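Local coordinates for uncharacterized protein (Escherichia coli O157:H7, PDB 4ZV9), which is of unknown function but belongs to the dienelactone hydrolase family of the alpha/beta hydrolases and may cleave an ester- or lactone-like bond, at residues A44-H49 / E112-Y117; G69-A74 / P118-K123; D106-I111 / A140-E145; A157-V162 / E188-A193. All coordinates share one frame; numbering follows the deposited sequence. Where two conformers were deposited one is given.

Contact 1: residues A44-H49 / E112-Y117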
loop_
_atom_site.group_PDB
_atom_site.type_symbol
_atom_site.label_atom_id
_atom_site.label_comp_id
_atom_site.label_asym_id
_atom_site.label_seq_id
_atom_site.Cartn_x
_atom_site.Cartn_y
_atom_site.Cartn_z
ATOM N N ALA A 44 -0.555 9.320 8.627
ATOM C CA ALA A 44 -0.558 9.109 7.187
ATOM C C ALA A 44 -0.358 7.641 6.779
ATOM O O ALA A 44 0.232 6.856 7.507
ATOM C CB ALA A 44 0.530 9.959 6.557
ATOM N N VAL A 45 -0.850 7.310 5.587
ATOM C CA VAL A 45 -0.689 5.990 5.009
ATOM C C VAL A 45 -0.302 6.148 3.561
ATOM O O VAL A 45 -0.957 6.899 2.812
ATOM C CB VAL A 45 -1.986 5.184 5.077
ATOM C CG1 VAL A 45 -1.825 3.851 4.361
ATOM C CG2 VAL A 45 -2.407 4.976 6.522
ATOM N N VAL A 46 0.780 5.483 3.163
ATOM C CA VAL A 46 1.165 5.447 1.760
ATOM C C VAL A 46 0.456 4.215 1.171
ATOM O O VAL A 46 0.513 3.127 1.742
ATOM C CB VAL A 46 2.691 5.354 1.574
ATOM C CG1 VAL A 46 3.065 5.063 0.125
ATOM C CG2 VAL A 46 3.341 6.648 2.039
ATOM N N VAL A 47 -0.199 4.397 0.031
ATOM C CA VAL A 47 -0.903 3.318 -0.642
ATOM C C VAL A 47 -0.177 3.005 -1.945
ATOM O O VAL A 47 -0.050 3.868 -2.812
ATOM C CB VAL A 47 -2.354 3.715 -0.923
ATOM C CG1 VAL A 47 -3.082 2.611 -1.685
ATOM C CG2 VAL A 47 -3.075 4.031 0.367
ATOM N N VAL A 48 0.289 1.774 -2.091
ATOM C CA VAL A 48 1.063 1.381 -3.256
ATOM C C VAL A 48 0.223 0.546 -4.205
ATOM O O VAL A 48 -0.354 -0.483 -3.820
ATOM C CB VAL A 48 2.305 0.566 -2.870
ATOM C CG1 VAL A 48 3.175 0.320 -4.098
ATOM C CG2 VAL A 48 3.096 1.272 -1.781
ATOM N N HIS A 49 0.198 0.958 -5.468
ATOM C CA HIS A 49 -0.599 0.259 -6.482
ATOM C C HIS A 49 -0.051 -1.110 -6.890
ATOM O O HIS A 49 0.957 -1.594 -6.346
ATOM C CB HIS A 49 -0.793 1.153 -7.726
ATOM C CG HIS A 49 0.487 1.629 -8.365
ATOM N ND1 HIS A 49 1.362 0.780 -9.009
ATOM C CD2 HIS A 49 0.987 2.876 -8.540
ATOM C CE1 HIS A 49 2.359 1.477 -9.531
ATOM N NE2 HIS A 49 2.154 2.753 -9.263
ATOM N N GLU A 112 8.793 9.175 3.218
ATOM C CA GLU A 112 9.558 10.270 3.809
ATOM C C GLU A 112 8.818 11.601 3.717
ATOM O O GLU A 112 8.845 12.383 4.654
ATOM C CB GLU A 112 10.970 10.349 3.190
ATOM C CG GLU A 112 11.814 9.108 3.461
ATOM C CD GLU A 112 13.233 9.203 2.926
ATOM O OE1 GLU A 112 13.713 10.345 2.662
ATOM O OE2 GLU A 112 13.862 8.119 2.779
ATOM N N PHE A 113 8.183 11.843 2.577
ATOM C CA PHE A 113 7.419 13.043 2.361
ATOM C C PHE A 113 6.253 13.122 3.350
ATOM O O PHE A 113 6.003 14.182 3.920
ATOM C CB PHE A 113 6.907 13.089 0.909
ATOM C CG PHE A 113 6.111 14.328 0.572
ATOM C CD1 PHE A 113 6.742 15.532 0.335
ATOM C CD2 PHE A 113 4.735 14.268 0.465
ATOM C CE1 PHE A 113 6.007 16.673 0.028
ATOM C CE2 PHE A 113 3.990 15.400 0.151
ATOM C CZ PHE A 113 4.625 16.599 -0.075
HETATM N N MSE A 114 5.568 12.007 3.577
HETATM C CA MSE A 114 4.432 11.990 4.502
HETATM C C MSE A 114 4.909 12.114 5.941
HETATM O O MSE A 114 4.160 12.579 6.799
HETATM C CB MSE A 114 3.562 10.748 4.282
HETATM C CG MSE A 114 2.791 10.814 2.967
HETATM SE SE MSE A 114 1.360 12.166 3.188
HETATM C CE MSE A 114 2.228 13.749 2.451
ATOM N N GLN A 115 6.144 11.700 6.222
ATOM C CA GLN A 115 6.719 11.846 7.573
ATOM C C GLN A 115 6.864 13.313 7.945
ATOM O O GLN A 115 6.657 13.693 9.091
ATOM C CB GLN A 115 8.116 11.193 7.680
ATOM C CG GLN A 115 8.112 9.689 7.974
ATOM C CD GLN A 115 9.459 8.988 7.791
ATOM O OE1 GLN A 115 10.350 9.493 7.125
ATOM N NE2 GLN A 115 9.578 7.782 8.334
ATOM N N ARG A 116 7.226 14.126 6.961
ATOM C CA ARG A 116 7.480 15.542 7.178
ATOM C C ARG A 116 6.323 16.464 6.787
ATOM O O ARG A 116 6.439 17.681 6.900
ATOM C CB ARG A 116 8.723 15.934 6.384
ATOM C CG ARG A 116 9.895 15.013 6.687
ATOM C CD ARG A 116 11.024 15.167 5.695
ATOM N NE ARG A 116 11.956 14.046 5.761
ATOM C CZ ARG A 116 13.157 14.046 6.332
ATOM N NH1 ARG A 116 13.664 15.133 6.910
ATOM N NH2 ARG A 116 13.872 12.930 6.308
ATOM N N TYR A 117 5.223 15.890 6.330
ATOM C CA TYR A 117 4.080 16.675 5.868
ATOM C C TYR A 117 3.521 17.491 7.039
ATOM O O TYR A 117 3.165 16.916 8.060
ATOM C CB TYR A 117 3.018 15.743 5.286
ATOM C CG TYR A 117 1.941 16.457 4.486
ATOM C CD1 TYR A 117 2.222 16.994 3.229
ATOM C CD2 TYR A 117 0.656 16.561 4.963
ATOM C CE1 TYR A 117 1.240 17.634 2.477
ATOM C CE2 TYR A 117 -0.335 17.202 4.227
ATOM C CZ TYR A 117 -0.031 17.735 2.985
ATOM O OH TYR A 117 -1.027 18.360 2.262
#
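With CG turned anti to its carbonyl carbon (chi1 -71°) and the chain bent again at chi2 (-72°), Met114 folds back close to its own helix and presents the flank of its side chain to the strand, CB to Ala44 and CG to Val46. Met114 was modelled as selenomethionine in two conformers, so the course of its outer part is less certain than that of its root. The closest approach is methyl to methylene: Ala44 CB lies 3.9 Å from Met114 CB. Two residues further on, on the same face of the strand, Val46 CG2 reaches Met114 CG at 4.3 Å, a looser touch. Both strand residues are buried, and neither makes a hydrogen bond to the helix. This is the layered packing of an alpha/beta hydrolase: strand 42-48 lies inside the mixed sheet, Ala44 points at helix 100-116 and Val46 brushes it with CG2, while Val45 and Val47 turn to helix 56-67 on the opposite face. Only 124 Å² is buried between the two segments, because the last turn of the helix meets the strand through Met114 alone. The same residue also packs on Val124 and Leu32, side chains of two further strands.

Contact 2: residues G69-A74 / P118-K123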
loop_
_atom_site.group_PDB
_atom_site.type_symbol
_atom_site.label_atom_id
_atom_site.label_comp_id
_atom_site.label_asym_id
_atom_site.label_seq_id
_atom_site.Cartn_x
_atom_site.Cartn_y
_atom_site.Cartn_z
ATOM N N GLY A 69 -10.138 8.075 8.339
ATOM C CA GLY A 69 -9.505 9.101 9.178
ATOM C C GLY A 69 -8.006 9.344 9.021
ATOM O O GLY A 69 -7.402 9.987 9.866
ATOM N N TYR A 70 -7.401 8.888 7.929
ATOM C CA TYR A 70 -5.954 9.076 7.717
ATOM C C TYR A 70 -5.657 9.863 6.449
ATOM O O TYR A 70 -6.490 9.907 5.531
ATOM C CB TYR A 70 -5.267 7.726 7.642
ATOM C CG TYR A 70 -5.622 6.838 8.822
ATOM C CD1 TYR A 70 -5.083 7.076 10.070
ATOM C CD2 TYR A 70 -6.541 5.801 8.688
ATOM C CE1 TYR A 70 -5.424 6.284 11.166
ATOM C CE2 TYR A 70 -6.890 5.004 9.767
ATOM C CZ TYR A 70 -6.327 5.250 11.010
ATOM O OH TYR A 70 -6.676 4.466 12.096
ATOM N N ILE A 71 -4.488 10.502 6.395
ATOM C CA ILE A 71 -4.053 11.164 5.153
ATOM C C ILE A 71 -3.454 10.066 4.294
ATOM O O ILE A 71 -2.530 9.398 4.722
ATOM C CB ILE A 71 -2.985 12.253 5.376
ATOM C CG1 ILE A 71 -3.559 13.366 6.256
ATOM C CG2 ILE A 71 -2.567 12.840 4.027
ATOM C CD1 ILE A 71 -2.526 14.351 6.760
ATOM N N ALA A 72 -3.973 9.891 3.081
ATOM C CA ALA A 72 -3.490 8.853 2.192
ATOM C C ALA A 72 -2.768 9.454 0.994
ATOM O O ALA A 72 -3.229 10.438 0.411
ATOM C CB ALA A 72 -4.659 8.000 1.728
ATOM N N LEU A 73 -1.623 8.879 0.650
ATOM C CA LEU A 73 -0.882 9.289 -0.533
ATOM C C LEU A 73 -0.615 8.060 -1.386
ATOM O O LEU A 73 -0.007 7.093 -0.914
ATOM C CB LEU A 73 0.427 9.948 -0.164
ATOM C CG LEU A 73 1.348 10.298 -1.337
ATOM C CD1 LEU A 73 0.687 11.234 -2.352
ATOM C CD2 LEU A 73 2.619 10.935 -0.824
ATOM N N ALA A 74 -1.106 8.084 -2.621
ATOM C CA ALA A 74 -0.924 7.004 -3.589
ATOM C C ALA A 74 -0.097 7.526 -4.756
ATOM O O ALA A 74 -0.630 8.224 -5.627
ATOM C CB ALA A 74 -2.278 6.505 -4.083
ATOM N N PRO A 118 3.426 18.822 6.889
ATOM C CA PRO A 118 2.975 19.685 7.993
ATOM C C PRO A 118 1.661 19.295 8.665
ATOM O O PRO A 118 1.551 19.423 9.891
ATOM C CB PRO A 118 2.860 21.089 7.344
ATOM C CG PRO A 118 3.705 21.020 6.117
ATOM C CD PRO A 118 3.594 19.595 5.637
ATOM N N GLN A 119 0.680 18.826 7.893
ATOM C CA GLN A 119 -0.610 18.445 8.464
ATOM C C GLN A 119 -0.640 17.018 8.986
ATOM O O GLN A 119 -1.624 16.612 9.614
ATOM C CB GLN A 119 -1.746 18.636 7.454
ATOM C CG GLN A 119 -1.988 20.077 7.087
ATOM C CD GLN A 119 -3.033 20.217 5.998
ATOM O OE1 GLN A 119 -3.193 19.331 5.181
ATOM N NE2 GLN A 119 -3.745 21.331 5.985
ATOM N N ALA A 120 0.467 16.290 8.829
ATOM C CA ALA A 120 0.580 14.944 9.371
ATOM C C ALA A 120 1.308 14.910 10.740
ATOM O O ALA A 120 1.978 15.864 11.126
ATOM C CB ALA A 120 1.306 14.062 8.398
ATOM N N THR A 121 1.134 13.814 11.474
ATOM C CA THR A 121 1.722 13.679 12.820
ATOM C C THR A 121 3.184 13.299 12.778
ATOM O O THR A 121 3.894 13.450 13.768
ATOM C CB THR A 121 1.033 12.557 13.627
ATOM O OG1 THR A 121 1.082 11.319 12.894
ATOM C CG2 THR A 121 -0.429 12.910 13.920
ATOM N N GLY A 122 3.618 12.734 11.659
ATOM C CA GLY A 122 4.972 12.189 11.576
ATOM C C GLY A 122 4.972 10.674 11.487
ATOM O O GLY A 122 5.958 10.090 11.042
ATOM N N LYS A 123 3.901 10.023 11.933
ATOM C CA LYS A 123 3.798 8.559 11.822
ATOM C C LYS A 123 3.224 8.193 10.445
ATOM O O LYS A 123 2.278 8.827 9.969
ATOM C CB LYS A 123 2.914 7.962 12.908
ATOM C CG LYS A 123 3.508 8.100 14.291
ATOM C CD LYS A 123 2.710 7.447 15.394
ATOM C CE LYS A 123 3.642 6.617 16.268
ATOM N NZ LYS A 123 2.988 6.272 17.554
#
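The backbones of Ile71 and Ala120 pass each other with their CA atoms 7.3 Å apart, too far for hydrogen bonding between main chains, so side-chain atoms bridge the gap. Ile71, at the start of strand 71-75, sends CG1 anti to the carbonyl carbon and CD1 straight on from it (chi2 169°), which extends the branch toward the short strand 120-121. The CD1 methyl at its tip does all the touching. It rests against the peptide that links Gln119 to Ala120, 3.8 Å from Gln119 O and 4.1 Å from Ala120 CA, and it meets the Ala120 CB methyl at 4.2 Å. The side chain of Gln119 takes part only through CB; its OE1 is hydrogen-bonded to Lys34 NZ, and the carbonyls of Pro118 and Ala120 are bonded to Lys41 NZ. Leu32, Lys34, Met38, Thr42 and Met114 also touch the Ile71 side chain. Beyond Ala120 the chain turns a corner in an ST turn, where Thr121 OG1 accepts from Lys123 N at 3.2 Å, and the next strand, 123-128, enters the main sheet. The contact thus joins an inner strand of the sheet to the connection between helix 100-116 and strand 123-128. With no hydrogen bond across it, its cohesion is van der Waals contact of one methyl with a peptide face and the Ala120 methyl, which fixes no bond direction.

Contact 3: residues D106-I111 / A140-E145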
loop_
_atom_site.group_PDB
_atom_site.type_symbol
_atom_site.label_atom_id
_atom_site.label_comp_id
_atom_site.label_asym_id
_atom_site.label_seq_id
_atom_site.Cartn_x
_atom_site.Cartn_y
_atom_site.Cartn_z
ATOM N N ASP A 106 10.579 5.711 -5.398
ATOM C CA ASP A 106 9.503 6.681 -5.423
ATOM C C ASP A 106 8.560 6.425 -4.272
ATOM O O ASP A 106 8.056 7.367 -3.665
ATOM C CB ASP A 106 8.719 6.632 -6.753
ATOM C CG ASP A 106 9.494 7.212 -7.931
ATOM O OD1 ASP A 106 10.515 7.910 -7.739
ATOM O OD2 ASP A 106 9.078 6.934 -9.084
ATOM N N PHE A 107 8.267 5.160 -3.991
ATOM C CA PHE A 107 7.365 4.828 -2.885
ATOM C C PHE A 107 8.020 5.066 -1.531
ATOM O O PHE A 107 7.370 5.536 -0.599
ATOM C CB PHE A 107 6.799 3.409 -3.030
ATOM C CG PHE A 107 5.942 3.240 -4.249
ATOM C CD1 PHE A 107 4.680 3.786 -4.288
ATOM C CD2 PHE A 107 6.416 2.577 -5.371
ATOM C CE1 PHE A 107 3.903 3.686 -5.417
ATOM C CE2 PHE A 107 5.645 2.477 -6.506
ATOM C CZ PHE A 107 4.382 3.024 -6.533
ATOM N N PHE A 108 9.316 4.783 -1.438
ATOM C CA PHE A 108 10.084 5.076 -0.228
ATOM C C PHE A 108 10.099 6.590 0.012
ATOM O O PHE A 108 9.893 7.044 1.135
ATOM C CB PHE A 108 11.511 4.525 -0.358
ATOM C CG PHE A 108 11.625 3.020 -0.199
ATOM C CD1 PHE A 108 10.505 2.199 -0.130
ATOM C CD2 PHE A 108 12.873 2.417 -0.232
ATOM C CE1 PHE A 108 10.630 0.813 -0.017
ATOM C CE2 PHE A 108 13.009 1.033 -0.107
ATOM C CZ PHE A 108 11.882 0.231 -0.014
ATOM N N ALA A 109 10.281 7.367 -1.056
ATOM C CA ALA A 109 10.284 8.825 -0.959
ATOM C C ALA A 109 8.908 9.359 -0.505
ATOM O O ALA A 109 8.825 10.368 0.178
ATOM C CB ALA A 109 10.671 9.445 -2.288
ATOM N N ALA A 110 7.837 8.673 -0.890
ATOM C CA ALA A 110 6.493 9.057 -0.461
ATOM C C ALA A 110 6.348 8.870 1.066
ATOM O O ALA A 110 5.728 9.705 1.742
ATOM C CB ALA A 110 5.447 8.240 -1.179
ATOM N N ILE A 111 6.943 7.816 1.602
ATOM C CA ILE A 111 6.949 7.608 3.054
ATOM C C ILE A 111 7.633 8.803 3.730
ATOM O O ILE A 111 7.121 9.380 4.702
ATOM C CB ILE A 111 7.677 6.313 3.459
ATOM C CG1 ILE A 111 6.907 5.093 2.965
ATOM C CG2 ILE A 111 7.843 6.233 4.991
ATOM C CD1 ILE A 111 7.663 3.771 3.080
ATOM N N ALA A 140 9.071 -2.131 5.126
ATOM C CA ALA A 140 9.234 -2.582 6.503
ATOM C C ALA A 140 10.702 -2.901 6.797
ATOM O O ALA A 140 11.184 -2.654 7.891
ATOM C CB ALA A 140 8.363 -3.797 6.783
ATOM N N VAL A 141 11.397 -3.468 5.813
ATOM C CA VAL A 141 12.813 -3.754 5.941
ATOM C C VAL A 141 13.620 -2.462 6.029
ATOM O O VAL A 141 14.494 -2.321 6.879
ATOM C CB VAL A 141 13.327 -4.606 4.754
ATOM C CG1 VAL A 141 14.855 -4.624 4.692
ATOM C CG2 VAL A 141 12.777 -6.020 4.834
ATOM N N ALA A 142 13.312 -1.504 5.170
ATOM C CA ALA A 142 14.102 -0.276 5.077
ATOM C C ALA A 142 13.877 0.821 6.137
ATOM O O ALA A 142 14.781 1.597 6.391
ATOM C CB ALA A 142 13.917 0.323 3.688
ATOM N N TYR A 143 12.678 0.920 6.708
ATOM C CA TYR A 143 12.332 2.020 7.621
ATOM C C TYR A 143 11.992 1.536 9.021
ATOM O O TYR A 143 10.849 1.167 9.284
ATOM C CB TYR A 143 11.162 2.850 7.044
ATOM C CG TYR A 143 11.586 3.629 5.821
ATOM C CD1 TYR A 143 11.538 3.058 4.560
ATOM C CD2 TYR A 143 12.093 4.925 5.937
ATOM C CE1 TYR A 143 11.954 3.761 3.444
ATOM C CE2 TYR A 143 12.515 5.635 4.828
ATOM C CZ TYR A 143 12.447 5.046 3.586
ATOM O OH TYR A 143 12.871 5.731 2.478
ATOM N N PRO A 144 12.973 1.580 9.942
ATOM C CA PRO A 144 12.692 1.089 11.290
ATOM C C PRO A 144 11.598 1.873 12.035
ATOM O O PRO A 144 10.982 1.327 12.945
ATOM C CB PRO A 144 14.048 1.181 12.006
ATOM C CG PRO A 144 14.885 2.084 11.176
ATOM C CD PRO A 144 14.387 1.950 9.768
ATOM N N GLU A 145 11.338 3.111 11.626
ATOM C CA GLU A 145 10.281 3.926 12.233
ATOM C C GLU A 145 8.888 3.804 11.593
ATOM O O GLU A 145 7.960 4.455 12.042
ATOM C CB GLU A 145 10.681 5.405 12.165
ATOM C CG GLU A 145 12.025 5.681 12.771
ATOM C CD GLU A 145 12.491 7.112 12.595
ATOM O OE1 GLU A 145 11.762 7.946 11.991
ATOM O OE2 GLU A 145 13.610 7.388 13.061
#
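Tyr143 drives the edge of its ring into a face of Phe108, and this T-shaped pair is the tight part of the contact. The ring planes stand at 83° to one another with centroids 5.5 Å apart. Tyr143 CE1 leads, sitting over the Phe108 face 3.7 Å from Phe108 CG, which itself lies in the plane of the tyrosine ring. The phenol oxygen carries on past the ring root, so that Tyr143 OH stands 3.4 Å from Phe108 CB. Tyr143 reaches this place because its CG is anti to the carbonyl carbon (chi1 -69°), which directs the ring from the first residue beyond helix 132-142 toward helix 100-116. Ile111 CD1 comes to the tyrosine ring obliquely, 4.2 Å from Tyr143 CD1.

Toward solvent the packing loosens: Ala142 CB comes within 4.0 Å of Phe108 CE2; this alanine is exposed, and Phe108 and Tyr143 are themselves only partly buried. The polar end of the tyrosine is held one helical turn beyond Phe108, by a hydrogen bond from Tyr143 OH to Glu112 OE2, with a glycerol nearby. Further in, Ala138 and Ala139 continue the packing against Phe108, and Ile111 also rests on Ala139. Small alanines on one helix and bulky side chains on the other join two neighbouring helices on one face of the central sheet, as in the alpha/beta-hydrolase fold. Here helix 132-142 follows the Gly-Phe-Cys-Tyr-Gly turn after strand 123-128, the position of that fold's nucleophile elbow; its cysteine, Cys130, is chemically modified in the crystal.

Contact 4: residues A157-V162 / E188-A193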
loop_
_atom_site.group_PDB
_atom_site.type_symbol
_atom_site.label_atom_id
_atom_site.label_comp_id
_atom_site.label_asym_id
_atom_site.label_seq_id
_atom_site.Cartn_x
_atom_site.Cartn_y
_atom_site.Cartn_z
ATOM N N ALA A 157 9.452 -10.353 2.186
ATOM C CA ALA A 157 10.719 -9.665 2.409
ATOM C C ALA A 157 11.822 -10.712 2.256
ATOM O O ALA A 157 11.578 -11.888 2.511
ATOM C CB ALA A 157 10.765 -9.083 3.815
ATOM N N PRO A 158 13.027 -10.300 1.834
ATOM C CA PRO A 158 14.136 -11.248 1.767
ATOM C C PRO A 158 14.447 -11.813 3.170
ATOM O O PRO A 158 14.558 -11.044 4.130
ATOM C CB PRO A 158 15.298 -10.391 1.249
ATOM C CG PRO A 158 14.665 -9.243 0.558
ATOM C CD PRO A 158 13.396 -8.968 1.315
ATOM N N THR A 159 14.608 -13.130 3.281
ATOM C CA THR A 159 14.804 -13.765 4.579
ATOM C C THR A 159 15.961 -13.173 5.392
ATOM O O THR A 159 15.823 -12.968 6.599
ATOM C CB THR A 159 15.028 -15.288 4.448
ATOM O OG1 THR A 159 13.921 -15.877 3.777
ATOM C CG2 THR A 159 15.191 -15.941 5.817
ATOM N N ALA A 160 17.090 -12.892 4.744
ATOM C CA ALA A 160 18.253 -12.335 5.451
ATOM C C ALA A 160 18.041 -10.919 6.010
ATOM O O ALA A 160 18.821 -10.464 6.843
ATOM C CB ALA A 160 19.474 -12.360 4.546
ATOM N N ASP A 161 16.991 -10.229 5.572
ATOM C CA ASP A 161 16.704 -8.863 6.035
ATOM C C ASP A 161 15.620 -8.766 7.096
ATOM O O ASP A 161 15.333 -7.667 7.600
ATOM C CB ASP A 161 16.236 -8.019 4.855
ATOM C CG ASP A 161 17.296 -7.840 3.806
ATOM O OD1 ASP A 161 18.455 -7.557 4.156
ATOM O OD2 ASP A 161 16.943 -7.939 2.615
ATOM N N VAL A 162 15.007 -9.893 7.439
ATOM C CA VAL A 162 13.867 -9.892 8.359
ATOM C C VAL A 162 14.206 -9.303 9.735
ATOM O O VAL A 162 13.376 -8.598 10.319
ATOM C CB VAL A 162 13.232 -11.291 8.450
ATOM C CG1 VAL A 162 12.178 -11.369 9.539
ATOM C CG2 VAL A 162 12.608 -11.651 7.112
ATOM N N GLU A 188 7.603 -16.460 7.434
ATOM C CA GLU A 188 7.027 -16.639 8.758
ATOM C C GLU A 188 8.051 -17.177 9.744
ATOM O O GLU A 188 8.115 -16.714 10.887
ATOM C CB GLU A 188 5.795 -17.544 8.745
ATOM C CG GLU A 188 5.098 -17.523 10.093
ATOM C CD GLU A 188 3.726 -18.156 10.110
ATOM O OE1 GLU A 188 3.464 -19.061 9.289
ATOM O OE2 GLU A 188 2.936 -17.794 11.017
ATOM N N ALA A 189 8.838 -18.160 9.320
ATOM C CA ALA A 189 9.839 -18.758 10.204
ATOM C C ALA A 189 10.854 -17.709 10.653
ATOM O O ALA A 189 11.259 -17.696 11.821
ATOM C CB ALA A 189 10.535 -19.934 9.524
ATOM N N ALA A 190 11.242 -16.813 9.744
ATOM C CA ALA A 190 12.195 -15.747 10.091
ATOM C C ALA A 190 11.562 -14.707 11.020
ATOM O O ALA A 190 12.224 -14.187 11.927
ATOM C CB ALA A 190 12.732 -15.088 8.842
ATOM N N LEU A 191 10.284 -14.403 10.799
ATOM C CA LEU A 191 9.575 -13.461 11.663
ATOM C C LEU A 191 9.525 -14.013 13.093
ATOM O O LEU A 191 9.841 -13.304 14.051
ATOM C CB LEU A 191 8.162 -13.180 11.136
ATOM C CG LEU A 191 8.083 -12.332 9.858
ATOM C CD1 LEU A 191 6.683 -12.395 9.276
ATOM C CD2 LEU A 191 8.505 -10.895 10.112
ATOM N N LYS A 192 9.164 -15.290 13.223
ATOM C CA LYS A 192 9.095 -15.933 14.531
ATOM C C LYS A 192 10.466 -16.045 15.174
ATOM O O LYS A 192 10.619 -15.752 16.359
ATOM C CB LYS A 192 8.478 -17.322 14.424
ATOM C CG LYS A 192 7.005 -17.342 14.090
ATOM C CD LYS A 192 6.459 -18.749 14.221
ATOM C CE LYS A 192 4.955 -18.771 14.025
ATOM N NZ LYS A 192 4.360 -20.067 14.435
ATOM N N ALA A 193 11.467 -16.460 14.399
ATOM C CA ALA A 193 12.831 -16.603 14.926
ATOM C C ALA A 193 13.395 -15.275 15.440
ATOM O O ALA A 193 14.241 -15.261 16.329
ATOM C CB ALA A 193 13.756 -17.192 13.872
#
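Val162 meets Ala190 from its first side-chain atom onward. Its CB, CG1 and CG2 all lie 3.8 Å from Ala190 CB. CG1, anti to the backbone N at chi1 172°, in addition lies 3.7 Å from both Ala190 O, whose carbonyl is hydrogen-bonded to Asn194 ND2, and Leu191 CD2. The alanine methyl is thus straddled by the valine branches, while the leucine brings one methyl in from the next helix position. Helix 184-193 lies along the chain between strands 169-174 and 198-203, which are parallel neighbours, so it is the longer of two helices in the beta-alpha-beta crossover between these strands, in the C-terminal half of the alpha/beta hydrolase. Residues 157-162 precede the first of those strands and pack on the flank of the helix. Their own shape is a tight turn, with Asp161 N bonded to Pro158 O at 2.9 Å, and in this turn Thr159 and Val162 lie on the same side, toward the helix. Thr159 CG2, also anti to its backbone N, touches Ala190 CB at 4.0 Å from the solvent side. Val162 is buried, Thr159 exposed, and Tyr187, one turn earlier on the helix, adds its side chain to the cover over Val162 and Ala157.

In the fold
Contacts 1, 2 and 3 form one continuous region, and contact 4 lies apart from them, about 25 Å from contact 1 between centres. Helix 100-116 serves contacts 1 and 3, whose centres are 9 Å apart, and runs on into the connection used by contact 2, centred 7 Å from contact 1. Strands 42-48 and 71-75 of contacts 1 and 2 are neighbours in the six-stranded sheet. The segments of these three alternate along the chain, so the same region is built from pieces far apart in sequence. Contact 4 follows in series, yet Val141 touches Ala157 and Asp161, so helix 132-142 links the central layers to the later part of the alpha/beta hydrolase.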